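Local coordinates for photosystem II extrinsic protein V (Arthrospira maxima, PDB 1F1C) that carries one covalently bound heme c and, as an extrinsic lumenal subunit of photosystem II, probably stabilises the oxygen-evolving complex, at residues D65-L70 and N112-I117; D72-P77 and D108-V113. All blocks are in the same frame, centred on the assembly; numbering follows the deposited sequence.

Interaction 1: D65-L70 and N112-I117; sequences DNIAAL and NVAGYI. With HEC (heme c), chain C.
Leu70 and Ala114 meet side by side, with their CB atoms 3.7 Å apart. Ile67 joins them from the preceding turn of its helix, and its CG2 lies 4.0 Å from Ala114 CB. The torsion of Ile67 (chi1 -64°) sets CG1 beside the backbone N and gives CG2 the position that touches the alanine methyl. The small Ala114 allows a close approach of the backbones: the CA atoms of Ile67 and Ala114 are 5.3 Å apart. Leu70 CD1 also reaches across, to 3.6 Å from Ala114 O. The same Leu70 CD1 is 4.2 Å from Ile117 CG2.

In the cytochrome c fold the N- and C-terminal helices pack across each other beside the heme. Helix 107-124 probably plays the C-terminal part, and helix 21-34, touched by Val113 and Tyr116, the N-terminal one. Helix 107-124 also receives the start of helix 67-75, N-capped by Asn66, where backbone hydrogen bonds join Ile67 with Pro9 and Ala68 with Ile10.

Leu70 and Ile117 also line the heme pocket, joined there by Val113. Leu70 CD2 lies 3.8 Å from the heme methyl CMA. A second methyl, CMB, is met by Ile117 CD1 at 3.8 Å and by Val113 CG1 at 3.9 Å.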
loop_
_atom_site.group_PDB
_atom_site.type_symbol
_atom_site.label_atom_id
_atom_site.label_comp_id
_atom_site.label_asym_id
_atom_site.label_seq_id
_atom_site.Cartn_x
_atom_site.Cartn_y
_atom_site.Cartn_z
ATOM N N ASP A 65 -0.476 21.119 -1.571
ATOM C CA ASP A 65 -1.577 22.070 -1.671
ATOM C C ASP A 65 -1.676 22.882 -2.962
ATOM O O ASP A 65 -2.249 23.968 -2.967
ATOM C CB ASP A 65 -1.564 23.025 -0.467
ATOM C CG ASP A 65 -0.239 23.759 -0.312
ATOM O OD1 ASP A 65 0.598 23.709 -1.244
ATOM O OD2 ASP A 65 -0.039 24.400 0.747
ATOM N N ASN A 66 -1.114 22.362 -4.046
ATOM C CA ASN A 66 -1.198 23.015 -5.354
ATOM C C ASN A 66 -1.283 21.926 -6.419
ATOM O O ASN A 66 -0.802 20.811 -6.219
ATOM C CB ASN A 66 0.008 23.932 -5.626
ATOM C CG ASN A 66 1.334 23.207 -5.545
ATOM O OD1 ASN A 66 1.908 23.063 -4.473
ATOM N ND2 ASN A 66 1.822 22.741 -6.679
ATOM N N ILE A 67 -1.909 22.246 -7.543
ATOM C CA ILE A 67 -2.088 21.287 -8.627
ATOM C C ILE A 67 -0.840 20.499 -9.023
ATOM O O ILE A 67 -0.896 19.276 -9.176
ATOM C CB ILE A 67 -2.657 22.007 -9.864
ATOM C CG1 ILE A 67 -4.052 22.554 -9.521
ATOM C CG2 ILE A 67 -2.685 21.057 -11.064
ATOM C CD1 ILE A 67 -4.589 23.576 -10.516
ATOM N N ALA A 68 0.285 21.189 -9.189
ATOM C CA ALA A 68 1.524 20.511 -9.576
ATOM C C ALA A 68 1.949 19.480 -8.541
ATOM O O ALA A 68 2.344 18.360 -8.889
ATOM C CB ALA A 68 2.658 21.531 -9.785
ATOM N N ALA A 69 1.872 19.866 -7.272
ATOM C CA ALA A 69 2.269 18.984 -6.189
ATOM C C ALA A 69 1.367 17.771 -6.129
ATOM O O ALA A 69 1.840 16.656 -5.910
ATOM C CB ALA A 69 2.233 19.731 -4.875
ATOM N N LEU A 70 0.072 17.980 -6.337
ATOM C CA LEU A 70 -0.872 16.871 -6.298
ATOM C C LEU A 70 -0.639 15.946 -7.489
ATOM O O LEU A 70 -0.667 14.718 -7.357
ATOM C CB LEU A 70 -2.308 17.393 -6.293
ATOM C CG LEU A 70 -2.705 17.973 -4.928
ATOM C CD1 LEU A 70 -4.123 18.520 -4.988
ATOM C CD2 LEU A 70 -2.588 16.882 -3.860
ATOM N N ASN A 112 -7.015 17.223 -13.458
ATOM C CA ASN A 112 -8.429 17.352 -13.087
ATOM C C ASN A 112 -8.693 16.858 -11.653
ATOM O O ASN A 112 -9.396 17.514 -10.864
ATOM C CB ASN A 112 -9.302 16.551 -14.070
ATOM C CG ASN A 112 -9.166 17.030 -15.522
ATOM O OD1 ASN A 112 -9.399 16.266 -16.453
ATOM N ND2 ASN A 112 -8.808 18.292 -15.710
ATOM N N VAL A 113 -8.136 15.696 -11.319
ATOM C CA VAL A 113 -8.328 15.147 -9.989
ATOM C C VAL A 113 -7.738 16.129 -8.979
ATOM O O VAL A 113 -8.314 16.347 -7.909
ATOM C CB VAL A 113 -7.640 13.765 -9.831
ATOM C CG1 VAL A 113 -7.989 13.158 -8.475
ATOM C CG2 VAL A 113 -8.083 12.838 -10.937
ATOM N N ALA A 114 -6.602 16.727 -9.333
ATOM C CA ALA A 114 -5.937 17.694 -8.463
ATOM C C ALA A 114 -6.844 18.900 -8.211
ATOM O O ALA A 114 -6.942 19.401 -7.089
ATOM C CB ALA A 114 -4.617 18.142 -9.097
ATOM N N GLY A 115 -7.503 19.368 -9.268
ATOM C CA GLY A 115 -8.398 20.494 -9.125
ATOM C C GLY A 115 -9.589 20.095 -8.276
ATOM O O GLY A 115 -10.055 20.869 -7.436
ATOM N N TYR A 116 -10.091 18.884 -8.502
ATOM C CA TYR A 116 -11.235 18.379 -7.745
ATOM C C TYR A 116 -10.908 18.341 -6.253
ATOM O O TYR A 116 -11.638 18.901 -5.430
ATOM C CB TYR A 116 -11.611 16.965 -8.216
ATOM C CG TYR A 116 -12.665 16.317 -7.353
ATOM C CD1 TYR A 116 -13.969 16.801 -7.334
ATOM C CD2 TYR A 116 -12.347 15.245 -6.519
ATOM C CE1 TYR A 116 -14.933 16.239 -6.505
ATOM C CE2 TYR A 116 -13.302 14.674 -5.691
ATOM C CZ TYR A 116 -14.592 15.178 -5.688
ATOM O OH TYR A 116 -15.541 14.624 -4.859
ATOM N N ILE A 117 -9.813 17.668 -5.911
ATOM C CA ILE A 117 -9.395 17.563 -4.522
ATOM C C ILE A 117 -9.324 18.936 -3.859
ATOM O O ILE A 117 -9.861 19.119 -2.771
ATOM C CB ILE A 117 -8.009 16.864 -4.398
ATOM C CG1 ILE A 117 -8.137 15.373 -4.772
ATOM C CG2 ILE A 117 -7.457 17.056 -2.974
ATOM C CD1 ILE A 117 -6.804 14.575 -4.791
HETATM FE FE HEC C . -4.082 8.066 -1.420
HETATM C CHA HEC C . -2.115 9.609 0.879
HETATM C CHB HEC C . -4.278 11.068 -3.213
HETATM C CHC HEC C . -5.878 6.580 -3.903
HETATM C CHD HEC C . -4.304 5.316 0.536
HETATM N NA HEC C . -3.304 9.891 -1.246
HETATM C C1A HEC C . -2.499 10.351 -0.239
HETATM C C2A HEC C . -2.228 11.749 -0.437
HETATM C C3A HEC C . -2.820 12.152 -1.561
HETATM C C4A HEC C . -3.525 11.016 -2.041
HETATM C CMA HEC C . -2.629 13.455 -2.319
HETATM C CAA HEC C . -1.387 12.619 0.436
HETATM C CBA HEC C . -2.292 13.132 1.526
HETATM C CGA HEC C . -1.619 14.186 2.357
HETATM O O1A HEC C . -0.426 14.452 2.116
HETATM O O2A HEC C . -2.279 14.747 3.249
HETATM N NB HEC C . -4.869 8.666 -3.164
HETATM C C1B HEC C . -4.886 9.957 -3.743
HETATM C C2B HEC C . -5.486 9.952 -5.035
HETATM C C3B HEC C . -5.813 8.669 -5.290
HETATM C C4B HEC C . -5.498 7.889 -4.113
HETATM C CMB HEC C . -5.740 11.136 -5.953
HETATM C CAB HEC C . -6.328 8.195 -6.496
HETATM C CBB HEC C . -5.591 8.262 -7.694
HETATM N NC HEC C . -4.933 6.348 -1.614
HETATM C C1C HEC C . -5.661 5.890 -2.700
HETATM C C2C HEC C . -6.148 4.571 -2.478
HETATM C C3C HEC C . -5.668 4.165 -1.266
HETATM C C4C HEC C . -4.945 5.312 -0.710
HETATM C CMC HEC C . -7.091 3.784 -3.385
HETATM C CAC HEC C . -5.974 2.929 -0.640
HETATM C CBC HEC C . -5.639 1.680 -1.245
HETATM N ND HEC C . -3.313 7.543 0.307
HETATM C C1D HEC C . -3.464 6.343 0.964
HETATM C C2D HEC C . -2.730 6.321 2.183
HETATM C C3D HEC C . -2.120 7.519 2.275
HETATM C C4D HEC C . -2.503 8.294 1.126
HETATM C CMD HEC C . -2.812 5.239 3.284
HETATM C CAD HEC C . -1.123 7.961 3.351
HETATM C CBD HEC C . 0.314 7.573 3.006
HETATM C CGD HEC C . 1.327 8.077 4.030
HETATM O O1D HEC C . 1.530 9.300 4.139
HETATM O O2D HEC C . 1.924 7.242 4.739
#

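Interaction 2: D72-P77 and D108-V113; sequences DYIKNP and DDLYNV. With HEC (heme c), chain C.
Ile74 CG2, anti to the backbone N (chi1 -58°), meets Leu110, and the extended second torsion takes Ile74 CD1 to the heme. Leu110 departs from staggered torsions (chi1 -102°, chi2 31°), and its two methyls divide between two partners. Leu110 CD1 touches Ile74 CG2 at 3.7 Å. Leu110 CD2 touches Lys75 CG at 3.6 Å. The Ile74 and Leu110 side chains run antiparallel alongside one another.

Lys75 uses only its aliphatic part here. Its curled chain ends at NZ, which makes a salt bridge with Glu107.

The heme closes the inner side. Ile74 CD1 lies 3.8 Å from the heme methyl CMB. The Tyr73 ring lies nearly parallel over pyrrole A, with Tyr73 CE2 3.4 Å from heme C2A. Tyr73 OH is 3.2 Å from the meso carbon CHA and makes a weak hydrogen bond with Thr78 O. Pro77 CA covers the opposite face of this ring, near its centre. Tyr73 also meets the axial ligand His90 edge-to-face.

The contact is apolar where it faces the heme, while the charge of Lys75 lies at its outer side. Such surroundings probably shield this side of the cofactor from water, consistent with the hydrophobic heme pocket of c-type cytochromes.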
loop_
_atom_site.group_PDB
_atom_site.type_symbol
_atom_site.label_atom_id
_atom_site.label_comp_id
_atom_site.label_asym_id
_atom_site.label_seq_id
_atom_site.Cartn_x
_atom_site.Cartn_y
_atom_site.Cartn_z
ATOM N N ASP A 72 2.156 15.500 -9.068
ATOM C CA ASP A 72 3.420 14.809 -8.800
ATOM C C ASP A 72 3.176 13.637 -7.878
ATOM O O ASP A 72 3.701 12.535 -8.082
ATOM C CB ASP A 72 4.419 15.754 -8.123
ATOM C CG ASP A 72 5.713 15.052 -7.713
ATOM O OD1 ASP A 72 6.140 15.220 -6.550
ATOM O OD2 ASP A 72 6.313 14.339 -8.549
ATOM N N TYR A 73 2.381 13.891 -6.844
ATOM C CA TYR A 73 2.064 12.874 -5.860
ATOM C C TYR A 73 1.500 11.603 -6.485
ATOM O O TYR A 73 1.921 10.500 -6.136
ATOM C CB TYR A 73 1.063 13.406 -4.832
ATOM C CG TYR A 73 0.897 12.442 -3.692
ATOM C CD1 TYR A 73 1.766 12.472 -2.594
ATOM C CD2 TYR A 73 -0.054 11.427 -3.757
ATOM C CE1 TYR A 73 1.687 11.504 -1.590
ATOM C CE2 TYR A 73 -0.132 10.453 -2.770
ATOM C CZ TYR A 73 0.737 10.496 -1.688
ATOM O OH TYR A 73 0.643 9.539 -0.706
ATOM N N ILE A 74 0.542 11.752 -7.397
ATOM C CA ILE A 74 -0.060 10.589 -8.037
ATOM C C ILE A 74 0.943 9.900 -8.943
ATOM O O ILE A 74 0.950 8.674 -9.054
ATOM C CB ILE A 74 -1.298 10.971 -8.852
ATOM C CG1 ILE A 74 -2.314 11.641 -7.931
ATOM C CG2 ILE A 74 -1.893 9.725 -9.502
ATOM C CD1 ILE A 74 -3.433 12.373 -8.664
ATOM N N LYS A 75 1.791 10.690 -9.587
ATOM C CA LYS A 75 2.815 10.132 -10.458
ATOM C C LYS A 75 3.909 9.462 -9.619
ATOM O O LYS A 75 4.494 8.455 -10.028
ATOM C CB LYS A 75 3.443 11.238 -11.309
ATOM C CG LYS A 75 2.507 11.831 -12.351
ATOM C CD LYS A 75 3.032 13.144 -12.916
ATOM C CE LYS A 75 4.369 12.987 -13.614
ATOM N NZ LYS A 75 4.271 12.095 -14.800
ATOM N N ASN A 76 4.168 10.012 -8.436
ATOM C CA ASN A 76 5.223 9.485 -7.585
ATOM C C ASN A 76 4.889 9.601 -6.099
ATOM O O ASN A 76 5.456 10.427 -5.382
ATOM C CB ASN A 76 6.518 10.240 -7.877
ATOM C CG ASN A 76 7.732 9.557 -7.300
ATOM O OD1 ASN A 76 8.777 10.181 -7.130
ATOM N ND2 ASN A 76 7.611 8.265 -7.008
ATOM N N PRO A 77 3.965 8.763 -5.616
ATOM C CA PRO A 77 3.541 8.761 -4.209
ATOM C C PRO A 77 4.670 8.580 -3.182
ATOM O O PRO A 77 5.549 7.733 -3.348
ATOM C CB PRO A 77 2.536 7.614 -4.159
ATOM C CG PRO A 77 1.946 7.620 -5.529
ATOM C CD PRO A 77 3.160 7.815 -6.408
ATOM N N ASP A 108 -3.808 14.809 -18.079
ATOM C CA ASP A 108 -5.011 15.626 -18.050
ATOM C C ASP A 108 -5.888 15.235 -16.869
ATOM O O ASP A 108 -6.423 16.102 -16.167
ATOM C CB ASP A 108 -5.789 15.455 -19.353
ATOM C CG ASP A 108 -5.116 16.144 -20.524
ATOM O OD1 ASP A 108 -5.148 17.391 -20.582
ATOM O OD2 ASP A 108 -4.544 15.439 -21.385
ATOM N N ASP A 109 -6.024 13.926 -16.649
ATOM C CA ASP A 109 -6.834 13.424 -15.547
ATOM C C ASP A 109 -6.202 13.796 -14.220
ATOM O O ASP A 109 -6.896 14.186 -13.285
ATOM C CB ASP A 109 -6.979 11.903 -15.612
ATOM C CG ASP A 109 -7.606 11.435 -16.899
ATOM O OD1 ASP A 109 -8.708 11.911 -17.252
ATOM O OD2 ASP A 109 -6.990 10.578 -17.557
ATOM N N LEU A 110 -4.883 13.675 -14.142
ATOM C CA LEU A 110 -4.168 13.998 -12.921
ATOM C C LEU A 110 -4.394 15.447 -12.559
ATOM O O LEU A 110 -4.560 15.797 -11.388
ATOM C CB LEU A 110 -2.675 13.715 -13.094
ATOM C CG LEU A 110 -2.196 12.411 -12.450
ATOM C CD1 LEU A 110 -3.303 11.367 -12.455
ATOM C CD2 LEU A 110 -0.964 11.907 -13.188
ATOM N N TYR A 111 -4.407 16.277 -13.587
ATOM C CA TYR A 111 -4.626 17.709 -13.451
ATOM C C TYR A 111 -6.050 17.975 -12.928
ATOM O O TYR A 111 -6.259 18.836 -12.065
ATOM C CB TYR A 111 -4.425 18.356 -14.825
ATOM C CG TYR A 111 -4.799 19.820 -14.928
ATOM C CD1 TYR A 111 -3.878 20.821 -14.611
ATOM C CD2 TYR A 111 -6.057 20.207 -15.413
ATOM C CE1 TYR A 111 -4.198 22.179 -14.791
ATOM C CE2 TYR A 111 -6.386 21.551 -15.591
ATOM C CZ TYR A 111 -5.451 22.528 -15.284
ATOM O OH TYR A 111 -5.760 23.848 -15.515
ATOM N N ASN A 112 -7.015 17.223 -13.458
ATOM C CA ASN A 112 -8.429 17.352 -13.087
ATOM C C ASN A 112 -8.693 16.858 -11.653
ATOM O O ASN A 112 -9.396 17.514 -10.864
ATOM C CB ASN A 112 -9.302 16.551 -14.070
ATOM C CG ASN A 112 -9.166 17.030 -15.522
ATOM O OD1 ASN A 112 -9.399 16.266 -16.453
ATOM N ND2 ASN A 112 -8.808 18.292 -15.710
ATOM N N VAL A 113 -8.136 15.696 -11.319
ATOM C CA VAL A 113 -8.328 15.147 -9.989
ATOM C C VAL A 113 -7.738 16.129 -8.979
ATOM O O VAL A 113 -8.314 16.347 -7.909
ATOM C CB VAL A 113 -7.640 13.765 -9.831
ATOM C CG1 VAL A 113 -7.989 13.158 -8.475
ATOM C CG2 VAL A 113 -8.083 12.838 -10.937
HETATM FE FE HEC C . -4.082 8.066 -1.420
HETATM C CHA HEC C . -2.115 9.609 0.879
HETATM C CHB HEC C . -4.278 11.068 -3.213
HETATM C CHC HEC C . -5.878 6.580 -3.903
HETATM C CHD HEC C . -4.304 5.316 0.536
HETATM N NA HEC C . -3.304 9.891 -1.246
HETATM C C1A HEC C . -2.499 10.351 -0.239
HETATM C C2A HEC C . -2.228 11.749 -0.437
HETATM C C3A HEC C . -2.820 12.152 -1.561
HETATM C C4A HEC C . -3.525 11.016 -2.041
HETATM C CMA HEC C . -2.629 13.455 -2.319
HETATM C CAA HEC C . -1.387 12.619 0.436
HETATM C CBA HEC C . -2.292 13.132 1.526
HETATM C CGA HEC C . -1.619 14.186 2.357
HETATM O O1A HEC C . -0.426 14.452 2.116
HETATM O O2A HEC C . -2.279 14.747 3.249
HETATM N NB HEC C . -4.869 8.666 -3.164
HETATM C C1B HEC C . -4.886 9.957 -3.743
HETATM C C2B HEC C . -5.486 9.952 -5.035
HETATM C C3B HEC C . -5.813 8.669 -5.290
HETATM C C4B HEC C . -5.498 7.889 -4.113
HETATM C CMB HEC C . -5.740 11.136 -5.953
HETATM C CAB HEC C . -6.328 8.195 -6.496
HETATM C CBB HEC C . -5.591 8.262 -7.694
HETATM N NC HEC C . -4.933 6.348 -1.614
HETATM C C1C HEC C . -5.661 5.890 -2.700
HETATM C C2C HEC C . -6.148 4.571 -2.478
HETATM C C3C HEC C . -5.668 4.165 -1.266
HETATM C C4C HEC C . -4.945 5.312 -0.710
HETATM C CMC HEC C . -7.091 3.784 -3.385
HETATM C CAC HEC C . -5.974 2.929 -0.640
HETATM C CBC HEC C . -5.639 1.680 -1.245
HETATM N ND HEC C . -3.313 7.543 0.307
HETATM C C1D HEC C . -3.464 6.343 0.964
HETATM C C2D HEC C . -2.730 6.321 2.183
HETATM C C3D HEC C . -2.120 7.519 2.275
HETATM C C4D HEC C . -2.503 8.294 1.126
HETATM C CMD HEC C . -2.812 5.239 3.284
HETATM C CAD HEC C . -1.123 7.961 3.351
HETATM C CBD HEC C . 0.314 7.573 3.006
HETATM C CGD HEC C . 1.327 8.077 4.030
HETATM O O1D HEC C . 1.530 9.300 4.139
HETATM O O2D HEC C . 1.924 7.242 4.739
#

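Overall arrangement
From the N terminus the chain passes helix 21-34 and the heme-binding Cys35, Cys38 and His39 before reaching helix 67-75. Interaction 1 starts at the beginning of that helix and interaction 2 at its end. The chain then runs through a long, mostly irregular section that carries the second axial ligand, His90, and returns in helix 107-124. Interaction 2 closes the inner loop, with 30 residues between its segments, and interaction 1 the outer one, with 41. They nest rather than cross, and share Asn112 and Val113. They also touch, Ile67 CG2 lying 3.7 Å from Tyr111 CD1. Together they hold helix 67-75, from start to end, against the first two-thirds of helix 107-124, beside the heme.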